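Local coordinates for regulatory Subunit of Protein Kinase A (cAMP-dependent) from Euglena gracilis (Euglena gracilis, PDB 6RSX) that probably acts as the cAMP-sensing regulatory subunit of protein kinase A, binding the cyclic nucleotide in two domains and so controlling the kinase's catalytic subunit, at residues G68-Q74 and R124-A130; G87-I91 and H103-G108. One frame throughout, in Å; residues are numbered along the deposited sequence.

Interaction 1. Residues G68-Q74 and R124-A130; sequences GHFIMKQ and RAASVQA. With CMP (adenosine-3',5'-cyclic-monophosphate), chain B.
R124 and M72 meet where 68-74 and 124-130, antiparallel neighbours in the beta roll of the first cyclic nucleotide-binding domain, reach the cAMP phosphate; R124 is the arginine of the phosphate-binding cassette. Its CB lies 3.5 Å from K73 O, and CG stays near that carbonyl. The chain bends at chi2 (-55°), bringing CD within 3.3 Å of CMP O5'. NE passes M72 SD, and M72 CE sits over the centre of the guanidinium face, 3.5 Å from R124 CZ. At the edge, in plane, NH1 donates to CMP O1P (2.8 Å) and also to G114 O, while NH2 makes a salt bridge with D79. With an alanine here the guanidinium is gone, which is likely to leave O1P and D79 each without this charged mate and the M72 methyl without its flat support. A125 N donates to the other exocyclic phosphate oxygen, O2P. Further along, a beta bulge shifts the register between the F70-Q129 and M72-V128 pairs. The F70 ring is sandwiched between K73 CE and the Q129 amide, whose plane is 18° from the ring's. That amide's NE2 reaches on to G68 O at 2.8 Å, nearly straight at 176° and coming from above the carbonyl plane.

Interaction 2. Residues G87-I91 and H103-G108; sequences GTCNI and HKSTIG. With CMP (adenosine-3',5'-cyclic-monophosphate), chain B.
H103 sets its imidazole beside the N90 amide, the two planes 84° apart, with N90 OD1 at the ring's edge. With CG anti to the backbone N (chi1 178°), the ring leans forward along its own strand, and NE2 donates in its plane to T106 OG1; because H103 was modelled in two conformers, this bond may not always be present. K104 comes next, its backbone N bonded to I91 O at 2.8 Å while the aliphatic chain leads away from the partner strand. S105 faces I91 as well, so two residues here oppose one: a classic beta bulge. S105 O accepts a hydrogen bond from I91 N, and its OG leans on I91 CG1 at 3.5 Å. T106 turns to the face that carries N90, where the two side chains run alongside each other in the same direction. Its hydroxyl donates to N90 OD1 (2.9 Å), tilted 30° from the carbonyl plane, which ties the amide oxygen to the neighbouring strand. I107 exchanges two backbone hydrogen bonds with C89 and sends its side chain to the other face, CG1 against C89 CB and CD1 against I91 CD1 (3.9 Å). The two isoleucines cross at about a right angle, and I84 of strand 80-84 also packs against I107. At G108 the pairing ends, its CA lying 3.6 Å from G87 O. On the face shared with I107 and S105, I91 points its CG2 branch at the adenine, 3.6 Å from CMP N7. Strands 89-93 and 102-107 thus form an antiparallel beta hairpin of the cyclic nucleotide-binding beta roll, one face of which lends an isoleucine to the cAMP pocket.

Both contacts belong to one four-stranded antiparallel sheet of the first cyclic nucleotide-binding domain, ordered 70-72, 127-130, 89-93, 102-107, and their centres are about 10 Å apart. Interaction 1 joins one outer strand to its neighbour, interaction 2 the other outer strand to the remaining inner one. The two inner strands meet through a probable Q129 O to N90 N hydrogen bond at 2.8 Å and V128 packing on C89, which I71 from the 68-74 segment also touches. Along the chain the hairpin of interaction 2 is nested inside the loop closed by interaction 1. Both reach the same cAMP, interaction 1 at its phosphate and interaction 2 at its base, so one sheet serves both ends of the ligand.

Interaction 1. Residues G68-Q74 and R124-A130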
# COMPACT_ATOMS: atom_id res chain seq x y z
N GLY A 68 23.36 -10.18 -8.07
CA GLY A 68 24.03 -10.72 -6.91
C GLY A 68 24.67 -9.68 -5.99
O GLY A 68 25.07 -10.03 -4.88
N HIS A 69 24.75 -8.43 -6.40
CA HIS A 69 25.37 -7.42 -5.57
C HIS A 69 24.36 -6.78 -4.60
O HIS A 69 23.19 -6.58 -4.94
CB HIS A 69 26.02 -6.36 -6.45
CG HIS A 69 27.24 -6.86 -7.16
ND1 HIS A 69 28.47 -6.23 -7.05
CD2 HIS A 69 27.43 -7.92 -7.98
CE1 HIS A 69 29.36 -6.88 -7.78
NE2 HIS A 69 28.76 -7.91 -8.35
N PHE A 70 24.84 -6.46 -3.40
CA PHE A 70 24.00 -5.86 -2.37
C PHE A 70 23.91 -4.35 -2.57
O PHE A 70 24.93 -3.63 -2.58
CB PHE A 70 24.53 -6.16 -0.96
CG PHE A 70 24.31 -7.58 -0.52
CD1 PHE A 70 25.24 -8.56 -0.81
CD2 PHE A 70 23.16 -7.95 0.17
CE1 PHE A 70 25.04 -9.88 -0.40
CE2 PHE A 70 22.94 -9.29 0.57
CZ PHE A 70 23.87 -10.23 0.29
N ILE A 71 22.69 -3.85 -2.67
CA ILE A 71 22.46 -2.42 -2.73
C ILE A 71 22.64 -1.80 -1.35
O ILE A 71 23.14 -0.67 -1.21
CB ILE A 71 21.05 -2.17 -3.29
CG1 ILE A 71 21.06 -2.62 -4.76
CG2 ILE A 71 20.70 -0.70 -3.20
CD1 ILE A 71 19.81 -3.33 -5.17
N MET A 72 22.24 -2.53 -0.32
CA MET A 72 22.47 -2.15 1.07
C MET A 72 22.53 -3.42 1.91
O MET A 72 21.96 -4.46 1.54
CB MET A 72 21.39 -1.23 1.61
CG MET A 72 19.94 -1.86 1.59
SD MET A 72 18.71 -0.70 2.26
CE MET A 72 18.78 0.58 1.04
N LYS A 73 23.24 -3.34 3.03
CA LYS A 73 23.31 -4.45 3.96
C LYS A 73 22.62 -4.08 5.26
O LYS A 73 22.71 -2.94 5.73
CB LYS A 73 24.76 -4.87 4.23
CG LYS A 73 25.49 -5.18 2.97
CD LYS A 73 26.14 -6.54 3.06
CE LYS A 73 25.13 -7.65 3.40
NZ LYS A 73 25.85 -8.95 3.58
N GLN A 74 21.96 -5.07 5.83
CA GLN A 74 21.35 -4.91 7.14
C GLN A 74 22.39 -4.33 8.09
O GLN A 74 23.56 -4.68 8.01
CB GLN A 74 20.83 -6.24 7.65
CG GLN A 74 19.94 -6.11 8.86
CD GLN A 74 19.34 -7.45 9.24
OE1 GLN A 74 19.34 -8.35 8.42
NE2 GLN A 74 18.86 -7.59 10.48
N ARG A 124 20.01 0.05 8.91
CA ARG A 124 19.13 -0.71 7.97
C ARG A 124 18.57 -1.97 8.61
O ARG A 124 19.29 -2.78 9.22
CB ARG A 124 19.92 -1.12 6.71
CG ARG A 124 20.51 -0.01 5.83
CD ARG A 124 19.46 1.00 5.35
NE ARG A 124 20.04 1.90 4.35
CZ ARG A 124 19.34 2.81 3.71
NH1 ARG A 124 18.03 2.92 3.98
NH2 ARG A 124 19.94 3.56 2.76
N ALA A 125 17.27 -2.24 8.39
CA ALA A 125 16.59 -3.41 8.95
C ALA A 125 16.71 -4.69 8.10
O ALA A 125 16.32 -5.77 8.55
CB ALA A 125 15.09 -3.08 9.19
N ALA A 126 17.22 -4.58 6.88
CA ALA A 126 17.31 -5.72 5.99
C ALA A 126 18.43 -5.45 5.02
O ALA A 126 18.77 -4.29 4.75
CB ALA A 126 15.97 -5.91 5.25
N SER A 127 18.99 -6.53 4.47
CA SER A 127 19.80 -6.42 3.28
C SER A 127 18.91 -6.46 2.04
O SER A 127 17.86 -7.13 2.03
CB SER A 127 20.81 -7.57 3.22
OG SER A 127 21.71 -7.55 4.36
N VAL A 128 19.34 -5.80 0.98
CA VAL A 128 18.60 -5.82 -0.30
C VAL A 128 19.59 -6.22 -1.39
O VAL A 128 20.55 -5.48 -1.66
CB VAL A 128 17.96 -4.47 -0.62
CG1 VAL A 128 17.11 -4.56 -1.92
CG2 VAL A 128 17.11 -4.00 0.55
N GLN A 129 19.36 -7.39 -2.00
CA GLN A 129 20.32 -7.95 -2.94
C GLN A 129 19.73 -8.01 -4.34
O GLN A 129 18.61 -8.52 -4.51
CB GLN A 129 20.73 -9.36 -2.49
CG GLN A 129 21.74 -9.99 -3.42
CD GLN A 129 22.27 -11.31 -2.87
OE1 GLN A 129 21.57 -12.01 -2.16
NE2 GLN A 129 23.52 -11.63 -3.18
N ALA A 130 20.46 -7.53 -5.34
CA ALA A 130 19.98 -7.63 -6.71
C ALA A 130 19.91 -9.10 -7.10
O ALA A 130 20.87 -9.85 -6.90
CB ALA A 130 20.90 -6.88 -7.66
P CMP B . 15.66 0.32 5.83
O1P CMP B . 16.17 1.79 5.68
O2P CMP B . 15.59 -0.39 7.12
O5' CMP B . 16.59 -0.63 4.93
C5' CMP B . 16.13 -1.92 4.51
C4' CMP B . 14.78 -1.73 3.90
O4' CMP B . 14.12 -2.94 3.50
C3' CMP B . 13.78 -1.10 4.83
O3' CMP B . 14.10 0.24 5.13
C2' CMP B . 12.46 -1.31 4.09
O2' CMP B . 12.29 -0.26 3.15
C1' CMP B . 12.74 -2.64 3.33
N9 CMP B . 11.98 -3.78 3.81
C8 CMP B . 11.27 -4.65 3.02
N7 CMP B . 10.76 -5.60 3.79
C5 CMP B . 11.11 -5.31 5.05
C6 CMP B . 10.78 -5.98 6.20
N6 CMP B . 10.00 -7.17 6.42
N1 CMP B . 11.18 -5.54 7.37
C2 CMP B . 11.97 -4.43 7.41
N3 CMP B . 12.30 -3.73 6.27
C4 CMP B . 11.86 -4.19 5.08
O HOH W 1 20.82 -9.30 6.14

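Interaction 2. Residues G87-I91 and H103-G108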
# COMPACT_ATOMS: atom_id res chain seq x y z
N GLY A 87 14.46 -4.93 -12.91
CA GLY A 87 15.06 -6.02 -12.17
C GLY A 87 14.27 -6.34 -10.93
O GLY A 87 13.28 -5.70 -10.60
N THR A 88 14.73 -7.36 -10.21
CA THR A 88 14.12 -7.70 -8.93
C THR A 88 15.22 -7.77 -7.87
O THR A 88 16.39 -7.99 -8.18
CB THR A 88 13.36 -9.01 -8.97
OG1 THR A 88 14.29 -10.09 -9.20
CG2 THR A 88 12.23 -8.93 -10.10
N CYS A 89 14.81 -7.62 -6.61
CA CYS A 89 15.71 -7.62 -5.46
C CYS A 89 15.14 -8.52 -4.38
O CYS A 89 13.92 -8.59 -4.20
CB CYS A 89 15.89 -6.19 -4.84
SG CYS A 89 16.77 -5.03 -5.89
N ASN A 90 16.01 -9.21 -3.65
CA ASN A 90 15.59 -10.00 -2.50
C ASN A 90 15.79 -9.19 -1.23
O ASN A 90 16.84 -8.58 -1.03
CB ASN A 90 16.38 -11.30 -2.39
CG ASN A 90 15.89 -12.35 -3.44
OD1 ASN A 90 14.81 -12.20 -3.99
ND2 ASN A 90 16.71 -13.34 -3.72
N ILE A 91 14.78 -9.23 -0.37
CA ILE A 91 14.85 -8.67 0.98
C ILE A 91 15.29 -9.81 1.90
O ILE A 91 14.60 -10.84 1.99
CB ILE A 91 13.49 -8.11 1.43
CG1 ILE A 91 12.97 -7.07 0.45
CG2 ILE A 91 13.59 -7.58 2.87
CD1 ILE A 91 13.94 -5.89 0.15
N HIS A 103 15.64 -15.22 3.57
CA HIS A 103 14.81 -14.60 2.56
C HIS A 103 13.45 -14.25 3.14
O HIS A 103 12.76 -15.08 3.75
CB HIS A 103 14.62 -15.53 1.36
CG HIS A 103 13.73 -14.95 0.30
ND1 HIS A 103 12.39 -15.22 0.24
CD2 HIS A 103 13.99 -14.08 -0.70
CE1 HIS A 103 11.85 -14.55 -0.77
NE2 HIS A 103 12.80 -13.85 -1.35
N LYS A 104 13.04 -13.02 2.91
CA LYS A 104 11.74 -12.55 3.37
C LYS A 104 10.76 -12.27 2.24
O LYS A 104 9.59 -12.67 2.32
CB LYS A 104 11.88 -11.29 4.23
CG LYS A 104 12.58 -11.51 5.60
CD LYS A 104 11.78 -12.44 6.49
CE LYS A 104 12.57 -12.92 7.70
NZ LYS A 104 11.66 -13.67 8.64
N SER A 105 11.21 -11.62 1.16
CA SER A 105 10.34 -11.30 0.03
C SER A 105 11.21 -10.90 -1.14
O SER A 105 12.41 -10.65 -1.00
CB SER A 105 9.34 -10.19 0.37
OG SER A 105 9.99 -8.93 0.54
N THR A 106 10.58 -10.85 -2.31
CA THR A 106 11.22 -10.36 -3.53
C THR A 106 10.41 -9.17 -4.01
O THR A 106 9.17 -9.23 -4.02
CB THR A 106 11.27 -11.47 -4.59
OG1 THR A 106 11.92 -12.62 -4.03
CG2 THR A 106 11.97 -11.02 -5.86
N ILE A 107 11.11 -8.10 -4.42
CA ILE A 107 10.44 -6.89 -4.88
C ILE A 107 10.91 -6.56 -6.30
O ILE A 107 11.96 -7.01 -6.77
CB ILE A 107 10.67 -5.68 -3.92
CG1 ILE A 107 12.15 -5.44 -3.71
CG2 ILE A 107 10.00 -5.99 -2.59
CD1 ILE A 107 12.44 -4.07 -2.97
N GLY A 108 10.11 -5.75 -6.98
CA GLY A 108 10.42 -5.43 -8.35
C GLY A 108 10.08 -4.01 -8.74
O GLY A 108 9.91 -3.15 -7.88
P CMP B . 15.66 0.32 5.83
O1P CMP B . 16.17 1.79 5.68
O2P CMP B . 15.59 -0.39 7.12
O5' CMP B . 16.59 -0.63 4.93
C5' CMP B . 16.13 -1.92 4.51
C4' CMP B . 14.78 -1.73 3.90
O4' CMP B . 14.12 -2.94 3.50
C3' CMP B . 13.78 -1.10 4.83
O3' CMP B . 14.10 0.24 5.13
C2' CMP B . 12.46 -1.31 4.09
O2' CMP B . 12.29 -0.26 3.15
C1' CMP B . 12.74 -2.64 3.33
N9 CMP B . 11.98 -3.78 3.81
C8 CMP B . 11.27 -4.65 3.02
N7 CMP B . 10.76 -5.60 3.79
C5 CMP B . 11.11 -5.31 5.05
C6 CMP B . 10.78 -5.98 6.20
N6 CMP B . 10.00 -7.17 6.42
N1 CMP B . 11.18 -5.54 7.37
C2 CMP B . 11.97 -4.43 7.41
N3 CMP B . 12.30 -3.73 6.27
C4 CMP B . 11.86 -4.19 5.08